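Local coordinates for B-cell differentiation antigen CD72 (Mus musculus, PDB 5B1R), which acts as a co-receptor of the B-cell receptor, recognising the Sm/RNP self-antigen and inhibiting its signalling when the two receptors are coligated, here as its extracellular C-type lectin-like domain, at residues Leu23-Leu26 and Glu27-Gln30. The protein carries 2 engineered substitutions. Residues are numbered along the deposited sequence; the frame is centred on the assembly and turned at random.
Sequences LRSL and EESQ. Unlike the reference sequence in segment 23-26: Arg24 (reference Gly).
Ser25 caps the helix 26-35 at its N-terminus, its OG accepting the backbone N-H of Glu28 at 3.0 Å from N to OG, with an N-H...O angle of 161°. The serine hydroxyl lies between its own backbone N and carbonyl carbon (chi1 64°), which turns it back over the first turn, where CB and CG of Glu28 also rest against it. The carbonyl of Ser25 takes two bonds from a single residue. Ser29 N donates to Ser25 O over 2.9 Å in the first i to i+4 bond of the helix, and Ser29 OG donates to the same Ser25 O over 2.8 Å from the opposite face of the carbonyl plane, standing 38° out of it. With its hydroxyl beside the backbone N, Ser29 can make this second bond and still accept from a water, which sits 2.9 Å from Ser29 OG. That water in turn accepts from Arg24 NH1, and the same nitrogen is bonded to Ser20 OG. One residue further on, Gln30 N continues the helical pattern with a 2.8 Å bond to Leu26 O. Arg24, which replaces the glycine of the reference sequence, runs its extended chain past the start of the helix: CB packs 3.5 Å from Ser29 OG, and CD passes 3.6 Å from Glu28 O. Its guanidinium group also makes a cation-pi contact with Tyr32, one turn beyond Glu28. Short strand 23-24 leads through Ser25 into helix 26-35 of this C-type lectin-like domain. Backbone bonds tie Arg24 to His109 and Leu26 to Cys105, and Arg24 O accepts from Trp70 NE1, while Leu26 and Ser29 pack on Trp70 of strand 69-70, Leu26 and Gln30 touch Leu40 of strand 39-40, and Ser29 meets Ser111 of strand 109-119.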
ATOM      1  N   LEU A  23      -0.176 -11.188  -8.329  1.00 12.54           N
ATOM      2  CA  LEU A  23      -0.880 -11.734  -7.177  1.00 12.53           C
ATOM      3  C   LEU A  23       0.098 -12.474  -6.265  1.00 12.74           C
ATOM      4  O   LEU A  23       0.775 -13.414  -6.695  1.00 13.38           O
ATOM      5  CB  LEU A  23      -2.009 -12.680  -7.608  1.00 14.38           C
ATOM      6  CG  LEU A  23      -3.046 -12.102  -8.574  1.00 15.97           C
ATOM      7  CD1 LEU A  23      -4.149 -13.128  -8.805  1.00 18.33           C
ATOM      8  CD2 LEU A  23      -3.624 -10.777  -8.084  1.00 17.85           C
ATOM      9  N   ARG A  24       0.145 -12.080  -4.994  1.00 12.36           N
ATOM     10  CA  ARG A  24       1.013 -12.724  -4.010  1.00 12.12           C
ATOM     11  C   ARG A  24       0.349 -12.713  -2.639  1.00 11.51           C
ATOM     12  O   ARG A  24      -0.525 -11.896  -2.363  1.00 12.12           O
ATOM     13  CB  ARG A  24       2.355 -11.998  -3.866  1.00 12.37           C
ATOM     14  CG  ARG A  24       3.140 -11.769  -5.135  1.00 12.28           C
ATOM     15  CD  ARG A  24       4.456 -11.099  -4.805  1.00 12.41           C
ATOM     16  NE  ARG A  24       5.269 -10.848  -6.002  1.00 12.51           N
ATOM     17  CZ  ARG A  24       5.214  -9.748  -6.735  1.00 11.58           C
ATOM     18  NH1 ARG A  24       4.386  -8.772  -6.411  1.00 12.18           N
ATOM     19  NH2 ARG A  24       6.010  -9.651  -7.801  1.00 12.23           N
ATOM     20  N   SER A  25       0.814 -13.587  -1.760  1.00 11.80           N
ATOM     21  CA  SER A  25       0.489 -13.484  -0.339  1.00 11.45           C
ATOM     22  C   SER A  25       1.075 -12.198   0.235  1.00 11.39           C
ATOM     23  O   SER A  25       1.883 -11.522  -0.412  1.00 11.49           O
ATOM     24  CB  SER A  25       1.089 -14.662   0.411  1.00 12.94           C
ATOM     25  OG  SER A  25       2.506 -14.610   0.339  1.00 13.67           O
ATOM     26  N   LEU A  26       0.694 -11.868   1.462  1.00 11.35           N
ATOM     27  CA  LEU A  26       1.276 -10.699   2.088  1.00 11.25           C
ATOM     28  C   LEU A  26       2.782 -10.861   2.209  1.00 11.88           C
ATOM     29  O   LEU A  26       3.534  -9.958   1.859  1.00 12.28           O
ATOM     30  CB  LEU A  26       0.602 -10.387   3.437  1.00 12.00           C
ATOM     31  CG  LEU A  26       1.074  -9.103   4.157  1.00 12.08           C
ATOM     32  CD1 LEU A  26       2.422  -9.232   4.875  1.00 14.67           C
ATOM     33  CD2 LEU A  26       1.067  -7.890   3.227  1.00 12.30           C
ATOM     34  N   GLU A  27       3.211 -12.012   2.731  1.00 13.05           N
ATOM     35  CA  GLU A  27       4.628 -12.248   2.957  1.00 15.46           C
ATOM     36  C   GLU A  27       5.407 -12.138   1.654  1.00 13.28           C
ATOM     37  O   GLU A  27       6.493 -11.542   1.624  1.00 15.01           O
ATOM     38  CB  GLU A  27       4.825 -13.630   3.576  1.00 18.92           C
ATOM     39  CG  GLU A  27       6.256 -14.111   3.696  1.00 26.99           C
ATOM     40  CD  GLU A  27       6.344 -15.431   4.442  1.00 32.84           C
ATOM     41  OE1 GLU A  27       6.016 -15.453   5.646  1.00 36.57           O
ATOM     42  OE2 GLU A  27       6.727 -16.449   3.829  1.00 36.78           O
ATOM     43  N   GLU A  28       4.875 -12.712   0.574  1.00 12.48           N
ATOM     44  CA  GLU A  28       5.599 -12.639  -0.695  1.00 13.09           C
ATOM     45  C   GLU A  28       5.565 -11.215  -1.269  1.00 12.09           C
ATOM     46  O   GLU A  28       6.518 -10.789  -1.929  1.00 13.45           O
ATOM     47  CB  GLU A  28       5.074 -13.695  -1.674  1.00 14.85           C
ATOM     48  CG  GLU A  28       5.472 -15.123  -1.287  1.00 17.49           C
ATOM     49  CD  GLU A  28       6.975 -15.344  -1.290  1.00 21.16           C
ATOM     50  OE1 GLU A  28       7.621 -14.969  -2.281  1.00 26.15           O
ATOM     51  OE2 GLU A  28       7.497 -15.918  -0.305  1.00 21.35           O
ATOM     52  N   SER A  29       4.490 -10.469  -1.002  1.00 11.40           N
ATOM     53  CA  SER A  29       4.441  -9.058  -1.398  1.00 11.61           C
ATOM     54  C   SER A  29       5.501  -8.249  -0.633  1.00 11.57           C
ATOM     55  O   SER A  29       6.207  -7.415  -1.213  1.00 12.23           O
ATOM     56  CB  SER A  29       3.040  -8.474  -1.156  1.00 10.75           C
ATOM     57  OG  SER A  29       2.043  -9.147  -1.923  1.00 11.14           O
ATOM     58  N   GLN A  30       5.613  -8.493   0.670  1.00 12.46           N
ATOM     59  CA  GLN A  30       6.645  -7.837   1.472  1.00 13.11           C
ATOM     60  C   GLN A  30       8.046  -8.142   0.948  1.00 13.32           C
ATOM     61  O   GLN A  30       8.867  -7.239   0.773  1.00 15.01           O
ATOM     62  CB  GLN A  30       6.529  -8.234   2.941  1.00 16.25           C
ATOM     63  CG  GLN A  30       7.490  -7.476   3.835  1.00 22.74           C
ATOM     64  CD  GLN A  30       7.253  -7.752   5.301  1.00 32.89           C
ATOM     65  OE1 GLN A  30       6.806  -8.836   5.675  1.00 38.66           O
ATOM     66  NE2 GLN A  30       7.547  -6.769   6.141  1.00 37.93           N
TER
HETATM   67  O   HOH W   1       1.924  -8.569  -4.784  1.00 11.54           O